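Side-chain contacts in AlyGC (Glaciecola chathamensis, PDB 5GKD), which cleaves alginate as a polysaccharide lyase of family 6, probably by calcium-dependent beta-elimination in the first of its two parallel beta-helices: residues S615-Q618 / G619-K623; L555-N558 / H559-F563; F564-G567 / N568-A572. All blocks are in the same frame, centred on the assembly; numbering follows the deposited sequence.

Interaction 1 of 3, residues S615-Q618 / G619-K623; sequences SDLQ and GAIAK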
ATOM      1  N   SER A 615     -19.831   9.473 -20.450  1.00 29.18           N
ATOM      2  CA  SER A 615     -19.435  10.138 -21.684  1.00 27.58           C
ATOM      3  C   SER A 615     -18.117  10.880 -21.513  1.00 30.18           C
ATOM      4  O   SER A 615     -17.929  11.608 -20.533  1.00 29.81           O
ATOM      5  CB  SER A 615     -20.527  11.114 -22.135  1.00 32.44           C
ATOM      6  OG  SER A 615     -20.230  11.625 -23.415  1.00 39.37           O
ATOM      7  N   ASP A 616     -17.217  10.702 -22.480  1.00 31.13           N
ATOM      8  CA  ASP A 616     -15.914  11.373 -22.513  1.00 29.80           C
ATOM      9  C   ASP A 616     -15.055  10.970 -21.308  1.00 30.82           C
ATOM     10  O   ASP A 616     -14.604  11.799 -20.509  1.00 30.36           O
ATOM     11  CB  ASP A 616     -16.085  12.898 -22.608  1.00 29.14           C
ATOM     12  CG  ASP A 616     -14.776  13.618 -22.860  1.00 39.52           C
ATOM     13  OD1 ASP A 616     -13.838  12.985 -23.403  1.00 43.78           O
ATOM     14  OD2 ASP A 616     -14.678  14.820 -22.511  1.00 40.65           O
ATOM     15  N   LEU A 617     -14.838   9.662 -21.195  1.00 29.72           N
ATOM     16  CA  LEU A 617     -14.008   9.055 -20.159  1.00 25.13           C
ATOM     17  C   LEU A 617     -12.763   8.518 -20.843  1.00 24.67           C
ATOM     18  O   LEU A 617     -12.852   7.598 -21.659  1.00 25.81           O
ATOM     19  CB  LEU A 617     -14.771   7.937 -19.441  1.00 24.21           C
ATOM     20  CG  LEU A 617     -14.038   6.898 -18.576  1.00 24.39           C
ATOM     21  CD1 LEU A 617     -13.568   7.522 -17.289  1.00 21.03           C
ATOM     22  CD2 LEU A 617     -14.935   5.692 -18.273  1.00 20.64           C
ATOM     23  N   GLN A 618     -11.597   9.072 -20.512  1.00 24.07           N
ATOM     24  CA  GLN A 618     -10.395   8.616 -21.205  1.00 24.18           C
ATOM     25  C   GLN A 618     -10.018   7.189 -20.808  1.00 25.86           C
ATOM     26  O   GLN A 618      -9.486   6.438 -21.634  1.00 25.83           O
ATOM     27  CB  GLN A 618      -9.231   9.568 -20.946  1.00 25.18           C
ATOM     28  CG  GLN A 618      -9.474  11.007 -21.368  1.00 28.82           C
ATOM     29  CD  GLN A 618     -10.006  11.093 -22.765  1.00 36.58           C
ATOM     30  OE1 GLN A 618      -9.306  10.769 -23.724  1.00 44.65           O
ATOM     31  NE2 GLN A 618     -11.265  11.510 -22.899  1.00 38.67           N
ATOM     32  N   GLY A 619     -10.283   6.800 -19.570  1.00 22.46           N
ATOM     33  CA  GLY A 619      -9.892   5.501 -19.063  1.00 23.28           C
ATOM     34  C   GLY A 619     -11.002   4.487 -19.204  1.00 21.33           C
ATOM     35  O   GLY A 619     -11.958   4.670 -19.959  1.00 26.35           O
ATOM     36  N   ALA A 620     -10.881   3.405 -18.454  1.00 22.02           N
ATOM     37  CA  ALA A 620     -11.884   2.356 -18.523  1.00 22.55           C
ATOM     38  C   ALA A 620     -13.023   2.624 -17.550  1.00 22.63           C
ATOM     39  O   ALA A 620     -12.835   3.211 -16.485  1.00 21.38           O
ATOM     40  CB  ALA A 620     -11.271   0.989 -18.234  1.00 21.23           C
ATOM     41  N   ILE A 621     -14.220   2.198 -17.955  1.00 23.06           N
ATOM     42  CA  ILE A 621     -15.342   2.044 -17.031  1.00 18.97           C
ATOM     43  C   ILE A 621     -14.914   1.256 -15.796  1.00 23.06           C
ATOM     44  O   ILE A 621     -15.216   1.627 -14.657  1.00 22.69           O
ATOM     45  CB  ILE A 621     -16.509   1.342 -17.746  1.00 23.16           C
ATOM     46  CG1 ILE A 621     -16.950   2.144 -18.974  1.00 27.76           C
ATOM     47  CG2 ILE A 621     -17.648   1.058 -16.775  1.00 21.49           C
ATOM     48  CD1 ILE A 621     -17.771   1.313 -19.962  1.00 26.78           C
ATOM     49  N   ALA A 622     -14.234   0.134 -16.006  1.00 21.55           N
ATOM     50  CA  ALA A 622     -13.809  -0.694 -14.891  1.00 21.83           C
ATOM     51  C   ALA A 622     -12.626  -1.538 -15.331  1.00 23.12           C
ATOM     52  O   ALA A 622     -12.608  -2.059 -16.447  1.00 23.25           O
ATOM     53  CB  ALA A 622     -14.942  -1.598 -14.390  1.00 19.31           C
ATOM     54  N   LYS A 623     -11.641  -1.648 -14.454  1.00 20.42           N
ATOM     55  CA  LYS A 623     -10.551  -2.600 -14.593  1.00 21.13           C
ATOM     56  C   LYS A 623     -10.628  -3.474 -13.358  1.00 21.95           C
ATOM     57  O   LYS A 623     -10.412  -2.989 -12.243  1.00 22.89           O
ATOM     58  CB  LYS A 623      -9.192  -1.899 -14.680  1.00 22.79           C
ATOM     59  CG  LYS A 623      -9.154  -0.684 -15.590  1.00 22.38           C
ATOM     60  CD  LYS A 623      -7.735  -0.204 -15.793  1.00 23.69           C
ATOM     61  CE  LYS A 623      -7.658   0.702 -17.022  1.00 26.24           C
ATOM     62  NZ  LYS A 623      -6.296   1.191 -17.307  1.00 25.44           N
TER
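L617 leans over the chain that follows it, and the backbone of G619, A620 and I621 runs against it. Its CB heads toward 619-623, and CG is swung opposite the backbone N (chi1 164°), which carries the branch point over the G619 carbonyl: L617 CG lies 3.3 Å from G619 O. The two methyls then part. L617 CD2 goes farther along the turn, where it rests against the peptide joining the next two residues, 3.6 Å from I621 N. L617 CD1 stays back, its nearest atom in 619-623 being G619 N at 4.1 Å.

I621 is oriented quite differently. Its CB turns away from 615-618, and the touch between the two side chains is made by the inner methylene, with L617 CD2 to I621 CG1 at 4.1 Å. The isoleucine side chain also packs on F645 and V648 of the next coil, while L617 itself also reaches I585, L589 and V648. A branched aliphatic chain suits both places, since each fills space between successive coils of a parallel beta-helix at the corner linking strand 613-617 to strand 622-625. G619, without a side chain, presents only backbone to the leucine.

Trimmed to an alanine, the position would probably lose its cover of the G619 carbonyl and leave I621 CG1 without its methyl neighbour.

The polar work at this corner is done by other groups: A620 N is bound by D588 OD1, and the backbone of L617 pairs with E647. The leucine's contact with 619-623 is therefore one of van der Waals fit and exclusion of water, which gives it little directional preference and makes it depend on shape.

Interaction 2 of 3, residues L555-N558 / H559-F563; sequences LDIN and HSYHF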
ATOM      1  N   LEU A 555     -14.068  15.951 -14.144  1.00 27.41           N
ATOM      2  CA  LEU A 555     -12.872  15.378 -13.535  1.00 23.26           C
ATOM      3  C   LEU A 555     -11.739  15.426 -14.560  1.00 28.26           C
ATOM      4  O   LEU A 555     -11.174  14.411 -14.974  1.00 25.03           O
ATOM      5  CB  LEU A 555     -13.136  13.954 -13.055  1.00 22.81           C
ATOM      6  CG  LEU A 555     -13.930  13.739 -11.755  1.00 23.02           C
ATOM      7  CD1 LEU A 555     -15.402  14.043 -11.915  1.00 25.84           C
ATOM      8  CD2 LEU A 555     -13.735  12.311 -11.266  1.00 25.19           C
ATOM      9  N   ASP A 556     -11.418  16.643 -14.986  1.00 24.07           N
ATOM     10  CA  ASP A 556     -10.532  16.740 -16.136  1.00 25.74           C
ATOM     11  C   ASP A 556      -9.585  17.933 -16.081  1.00 28.45           C
ATOM     12  O   ASP A 556      -9.054  18.323 -17.125  1.00 30.46           O
ATOM     13  CB  ASP A 556     -11.356  16.778 -17.432  1.00 27.12           C
ATOM     14  CG  ASP A 556     -12.339  17.945 -17.487  1.00 29.04           C
ATOM     15  OD1 ASP A 556     -12.605  18.587 -16.455  1.00 29.07           O
ATOM     16  OD2 ASP A 556     -12.864  18.198 -18.585  1.00 31.85           O
ATOM     17  N   ILE A 557      -9.326  18.498 -14.899  1.00 28.27           N
ATOM     18  CA  ILE A 557      -8.402  19.628 -14.824  1.00 25.29           C
ATOM     19  C   ILE A 557      -6.987  19.206 -15.201  1.00 30.65           C
ATOM     20  O   ILE A 557      -6.204  20.015 -15.707  1.00 31.68           O
ATOM     21  CB  ILE A 557      -8.438  20.256 -13.426  1.00 25.24           C
ATOM     22  CG1 ILE A 557      -7.672  21.582 -13.431  1.00 29.94           C
ATOM     23  CG2 ILE A 557      -7.852  19.292 -12.389  1.00 26.34           C
ATOM     24  CD1 ILE A 557      -7.939  22.453 -12.223  1.00 29.36           C
ATOM     25  N   ASN A 558      -6.635  17.946 -14.967  1.00 30.21           N
ATOM     26  CA  ASN A 558      -5.341  17.406 -15.345  1.00 24.16           C
ATOM     27  C   ASN A 558      -5.550  15.926 -15.654  1.00 26.22           C
ATOM     28  O   ASN A 558      -6.655  15.395 -15.516  1.00 23.87           O
ATOM     29  CB  ASN A 558      -4.313  17.659 -14.237  1.00 28.15           C
ATOM     30  CG  ASN A 558      -2.894  17.730 -14.755  1.00 29.07           C
ATOM     31  OD1 ASN A 558      -2.445  16.860 -15.498  1.00 32.49           O
ATOM     32  ND2 ASN A 558      -2.184  18.778 -14.375  1.00 27.88           N
ATOM     33  N   HIS A 559      -4.491  15.263 -16.093  1.00 25.82           N
ATOM     34  CA  HIS A 559      -4.667  13.891 -16.532  1.00 27.24           C
ATOM     35  C   HIS A 559      -4.743  12.923 -15.340  1.00 26.87           C
ATOM     36  O   HIS A 559      -4.436  13.268 -14.196  1.00 24.72           O
ATOM     37  CB  HIS A 559      -3.566  13.501 -17.524  1.00 24.85           C
ATOM     38  CG  HIS A 559      -2.212  13.286 -16.922  1.00 29.79           C
ATOM     39  ND1 HIS A 559      -1.878  12.143 -16.220  1.00 31.60           N
ATOM     40  CD2 HIS A 559      -1.081  14.029 -16.989  1.00 30.56           C
ATOM     41  CE1 HIS A 559      -0.611  12.211 -15.849  1.00 27.64           C
ATOM     42  NE2 HIS A 559      -0.106  13.347 -16.299  1.00 29.66           N
ATOM     43  N   SER A 560      -5.223  11.708 -15.624  1.00 25.61           N
ATOM     44  CA  SER A 560      -5.315  10.635 -14.634  1.00 23.59           C
ATOM     45  C   SER A 560      -6.157  11.048 -13.428  1.00 24.69           C
ATOM     46  O   SER A 560      -5.811  10.768 -12.284  1.00 24.63           O
ATOM     47  CB  SER A 560      -3.924  10.173 -14.180  1.00 23.68           C
ATOM     48  OG  SER A 560      -3.160   9.709 -15.271  1.00 26.19           O
ATOM     49  N   TYR A 561      -7.276  11.708 -13.683  1.00 24.77           N
ATOM     50  CA  TYR A 561      -8.222  12.072 -12.636  1.00 20.86           C
ATOM     51  C   TYR A 561      -9.267  10.968 -12.594  1.00 24.21           C
ATOM     52  O   TYR A 561     -10.188  10.945 -13.410  1.00 23.22           O
ATOM     53  CB  TYR A 561      -8.851  13.429 -12.919  1.00 25.72           C
ATOM     54  CG  TYR A 561      -9.562  14.080 -11.756  1.00 24.03           C
ATOM     55  CD1 TYR A 561     -10.053  13.333 -10.691  1.00 23.91           C
ATOM     56  CD2 TYR A 561      -9.730  15.459 -11.720  1.00 25.31           C
ATOM     57  CE1 TYR A 561     -10.698  13.944  -9.635  1.00 23.30           C
ATOM     58  CE2 TYR A 561     -10.361  16.071 -10.666  1.00 24.01           C
ATOM     59  CZ  TYR A 561     -10.846  15.319  -9.635  1.00 23.14           C
ATOM     60  OH  TYR A 561     -11.480  15.943  -8.590  1.00 27.28           O
ATOM     61  N   HIS A 562      -9.123  10.060 -11.631  1.00 26.03           N
ATOM     62  CA  HIS A 562      -9.981   8.890 -11.526  1.00 22.84           C
ATOM     63  C   HIS A 562     -11.217   9.186 -10.699  1.00 22.03           C
ATOM     64  O   HIS A 562     -11.202  10.013  -9.783  1.00 19.26           O
ATOM     65  CB  HIS A 562      -9.218   7.731 -10.898  1.00 20.35           C
ATOM     66  CG  HIS A 562      -7.861   7.534 -11.486  1.00 24.37           C
ATOM     67  ND1 HIS A 562      -7.672   7.147 -12.796  1.00 22.68           N
ATOM     68  CD2 HIS A 562      -6.627   7.685 -10.955  1.00 21.59           C
ATOM     69  CE1 HIS A 562      -6.376   7.069 -13.043  1.00 21.02           C
ATOM     70  NE2 HIS A 562      -5.722   7.391 -11.943  1.00 22.38           N
ATOM     71  N   PHE A 563     -12.299   8.483 -11.019  1.00 21.84           N
ATOM     72  CA  PHE A 563     -13.487   8.611 -10.188  1.00 22.25           C
ATOM     73  C   PHE A 563     -13.361   7.785  -8.901  1.00 24.71           C
ATOM     74  O   PHE A 563     -13.624   8.297  -7.805  1.00 22.93           O
ATOM     75  CB  PHE A 563     -14.733   8.197 -10.972  1.00 20.73           C
ATOM     76  CG  PHE A 563     -15.969   8.164 -10.139  1.00 21.05           C
ATOM     77  CD1 PHE A 563     -16.615   9.338  -9.785  1.00 21.86           C
ATOM     78  CD2 PHE A 563     -16.472   6.965  -9.678  1.00 23.57           C
ATOM     79  CE1 PHE A 563     -17.744   9.310  -8.995  1.00 20.19           C
ATOM     80  CE2 PHE A 563     -17.599   6.928  -8.899  1.00 20.08           C
ATOM     81  CZ  PHE A 563     -18.237   8.105  -8.552  1.00 24.06           C
TER
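L555 lies across the ring of Y561, the tightly packed half of the contact. Its CB sits over the centre of one ring face, 3.8 Å from the centroid and 12° off the normal, a CH-pi contact. L555 CD2 runs on past Y561 CE1 to the edge of the F563 ring, approaching F563 CB at 4.2 Å. The tyrosine has CG anti to its backbone N (chi1 -165°), which brings one ring face against the leucine, and Y561 CB lies 3.3 Å from L555 O. L531 of the preceding coil packs on all three side chains, the coil-to-coil stacking of a parallel beta-helix.

The other half, the loop tip, is polar and more open. N558 and H559 lie side by side; N558 OD1 accepts a hydrogen bond from the backbone amide H559 N at 2.7 Å, on an in-plane lone pair and moderately straight (150°). N558 ND2 is held by D525, while H559 ND1 bonds to S560 OG at 2.9 Å. The histidine also packs on L599 of the second subunit.

The apolar end thus gains from dispersion over an electron-rich face, whereas short polar bonds at the tip probably limit how far its side chains turn.

Interaction 3 of 3, residues F564-G567 / N568-A572; sequences FDAG and NRSFA
S570 folds back on G567, so that its hydroxyl and its amide share one acceptor. At the start of the side chain, S570 CB is 3.2 Å from G567 O. The torsion places OG between the backbone N and the carbonyl carbon (chi1 68°), and this turns the hydroxyl back over the loop. S570 OG donates to G567 O at 2.7 Å, in the carbonyl plane and on a lone pair. The same OG touches the A566 methyl, S570 OG to A566 CB 3.5 Å.

The backbone is a type II beta turn from G567 to S570, following the short strand 564-565 of a beta-helix face by one residue before the chain enters strand 572-578. The turn's i+3 to i bond, S570 N to G567 O at 3.0 Å, comes from 46° above the carbonyl plane, leaving the in-plane lone pair to the hydroxyl. A serine suits the last position because its short side chain can add this second grip on the same oxygen.

At the third position R569 takes a positive phi of 65°, and its guanidinium extends to salt bridges with E595 and D597. N568, at the second position, packs against N568 of the second subunit.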
ATOM      1  N   PHE A 564     -12.988   6.501  -9.012  1.00 20.99           N
ATOM      2  CA  PHE A 564     -12.856   5.644  -7.837  1.00 20.19           C
ATOM      3  C   PHE A 564     -11.567   4.841  -7.910  1.00 21.82           C
ATOM      4  O   PHE A 564     -11.336   4.124  -8.887  1.00 22.14           O
ATOM      5  CB  PHE A 564     -14.042   4.682  -7.663  1.00 18.01           C
ATOM      6  CG  PHE A 564     -13.945   3.846  -6.409  1.00 21.12           C
ATOM      7  CD1 PHE A 564     -14.372   4.345  -5.193  1.00 19.06           C
ATOM      8  CD2 PHE A 564     -13.370   2.583  -6.440  1.00 19.71           C
ATOM      9  CE1 PHE A 564     -14.251   3.597  -4.033  1.00 20.46           C
ATOM     10  CE2 PHE A 564     -13.246   1.823  -5.285  1.00 20.09           C
ATOM     11  CZ  PHE A 564     -13.695   2.335  -4.080  1.00 20.34           C
ATOM     12  N   ASP A 565     -10.766   4.909  -6.847  1.00 19.33           N
ATOM     13  CA  ASP A 565      -9.464   4.252  -6.780  1.00 18.82           C
ATOM     14  C   ASP A 565      -9.425   3.365  -5.540  1.00 21.75           C
ATOM     15  O   ASP A 565      -9.386   3.868  -4.416  1.00 21.56           O
ATOM     16  CB  ASP A 565      -8.339   5.292  -6.749  1.00 22.52           C
ATOM     17  CG  ASP A 565      -6.955   4.675  -6.978  1.00 22.13           C
ATOM     18  OD1 ASP A 565      -6.846   3.671  -7.704  1.00 21.49           O
ATOM     19  OD2 ASP A 565      -5.971   5.201  -6.436  1.00 24.14           O
ATOM     20  N   ALA A 566      -9.440   2.050  -5.740  1.00 20.74           N
ATOM     21  CA  ALA A 566      -9.394   1.105  -4.636  1.00 20.43           C
ATOM     22  C   ALA A 566      -7.980   1.009  -4.074  1.00 20.69           C
ATOM     23  O   ALA A 566      -7.015   0.900  -4.828  1.00 21.90           O
ATOM     24  CB  ALA A 566      -9.869  -0.280  -5.093  1.00 18.52           C
ATOM     25  N   GLY A 567      -7.864   1.040  -2.749  1.00 19.93           N
ATOM     26  CA  GLY A 567      -6.580   0.807  -2.120  1.00 18.63           C
ATOM     27  C   GLY A 567      -6.120  -0.629  -2.279  1.00 19.46           C
ATOM     28  O   GLY A 567      -6.920  -1.555  -2.433  1.00 19.62           O
ATOM     29  N   ASN A 568      -4.804  -0.810  -2.266  1.00 18.04           N
ATOM     30  CA  ASN A 568      -4.245  -2.158  -2.277  1.00 20.30           C
ATOM     31  C   ASN A 568      -4.817  -2.988  -1.129  1.00 21.22           C
ATOM     32  O   ASN A 568      -4.922  -2.520   0.004  1.00 21.37           O
ATOM     33  CB  ASN A 568      -2.717  -2.094  -2.192  1.00 20.75           C
ATOM     34  CG  ASN A 568      -2.073  -1.743  -3.531  1.00 24.17           C
ATOM     35  OD1 ASN A 568      -1.751  -2.628  -4.321  1.00 26.93           O
ATOM     36  ND2 ASN A 568      -1.886  -0.459  -3.788  1.00 22.96           N
ATOM     37  N   ARG A 569      -5.223  -4.214  -1.443  1.00 21.77           N
ATOM     38  CA  ARG A 569      -5.778  -5.156  -0.479  1.00 20.62           C
ATOM     39  C   ARG A 569      -7.105  -4.679   0.111  1.00 21.15           C
ATOM     40  O   ARG A 569      -7.492  -5.130   1.178  1.00 21.50           O
ATOM     41  CB  ARG A 569      -4.777  -5.464   0.648  1.00 19.18           C
ATOM     42  CG  ARG A 569      -3.435  -6.036   0.171  1.00 22.07           C
ATOM     43  CD  ARG A 569      -3.652  -7.306  -0.649  1.00 17.95           C
ATOM     44  NE  ARG A 569      -2.517  -8.211  -0.615  1.00 20.85           N
ATOM     45  CZ  ARG A 569      -1.944  -8.758  -1.682  1.00 20.67           C
ATOM     46  NH1 ARG A 569      -2.405  -8.501  -2.898  1.00 18.73           N
ATOM     47  NH2 ARG A 569      -0.916  -9.586  -1.520  1.00 21.40           N
ATOM     48  N   SER A 570      -7.805  -3.758  -0.547  1.00 18.70           N
ATOM     49  CA  SER A 570      -9.132  -3.350  -0.114  1.00 17.43           C
ATOM     50  C   SER A 570     -10.174  -4.265  -0.746  1.00 18.29           C
ATOM     51  O   SER A 570      -9.918  -4.918  -1.757  1.00 17.78           O
ATOM     52  CB  SER A 570      -9.412  -1.885  -0.480  1.00 16.46           C
ATOM     53  OG  SER A 570      -9.532  -1.703  -1.888  1.00 18.24           O
ATOM     54  N   PHE A 571     -11.360  -4.317  -0.140  1.00 18.79           N
ATOM     55  CA  PHE A 571     -12.386  -5.233  -0.639  1.00 19.73           C
ATOM     56  C   PHE A 571     -13.776  -4.640  -0.446  1.00 19.18           C
ATOM     57  O   PHE A 571     -14.203  -4.393   0.685  1.00 18.43           O
ATOM     58  CB  PHE A 571     -12.292  -6.606   0.034  1.00 17.32           C
ATOM     59  CG  PHE A 571     -13.179  -7.651  -0.619  1.00 21.69           C
ATOM     60  CD1 PHE A 571     -12.720  -8.391  -1.701  1.00 18.69           C
ATOM     61  CD2 PHE A 571     -14.484  -7.862  -0.172  1.00 17.98           C
ATOM     62  CE1 PHE A 571     -13.541  -9.326  -2.316  1.00 17.19           C
ATOM     63  CE2 PHE A 571     -15.294  -8.801  -0.779  1.00 17.74           C
ATOM     64  CZ  PHE A 571     -14.826  -9.533  -1.848  1.00 17.49           C
ATOM     65  N   ALA A 572     -14.477  -4.415  -1.558  1.00 19.34           N
ATOM     66  CA  ALA A 572     -15.868  -3.986  -1.534  1.00 17.33           C
ATOM     67  C   ALA A 572     -16.798  -5.197  -1.573  1.00 20.13           C
ATOM     68  O   ALA A 572     -16.807  -5.947  -2.553  1.00 17.28           O
ATOM     69  CB  ALA A 572     -16.167  -3.057  -2.710  1.00 19.13           C
TER

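In the fold
All three contacts lie in the second, C-terminal beta-helix, whereas the calcium site of N180, E183, E212 and E214 belongs to the first. Interactions 2 and 3 are consecutive in sequence, with centres about 18 Å apart: one is the corner leading into strand 564-565, the other the turn leaving it. Interaction 1 is an equivalent corner two coils on, its centre about 11 Å from that of interaction 2, and the coil between joins them: I585 touches both L555 and L617, and D588 bonds to H562 and A620. Interactions 1 and 3 reach the same sheet, nearest atoms about 7 Å apart. Interactions 2 and 3 each reach the second subunit through one residue, interaction 1 through none.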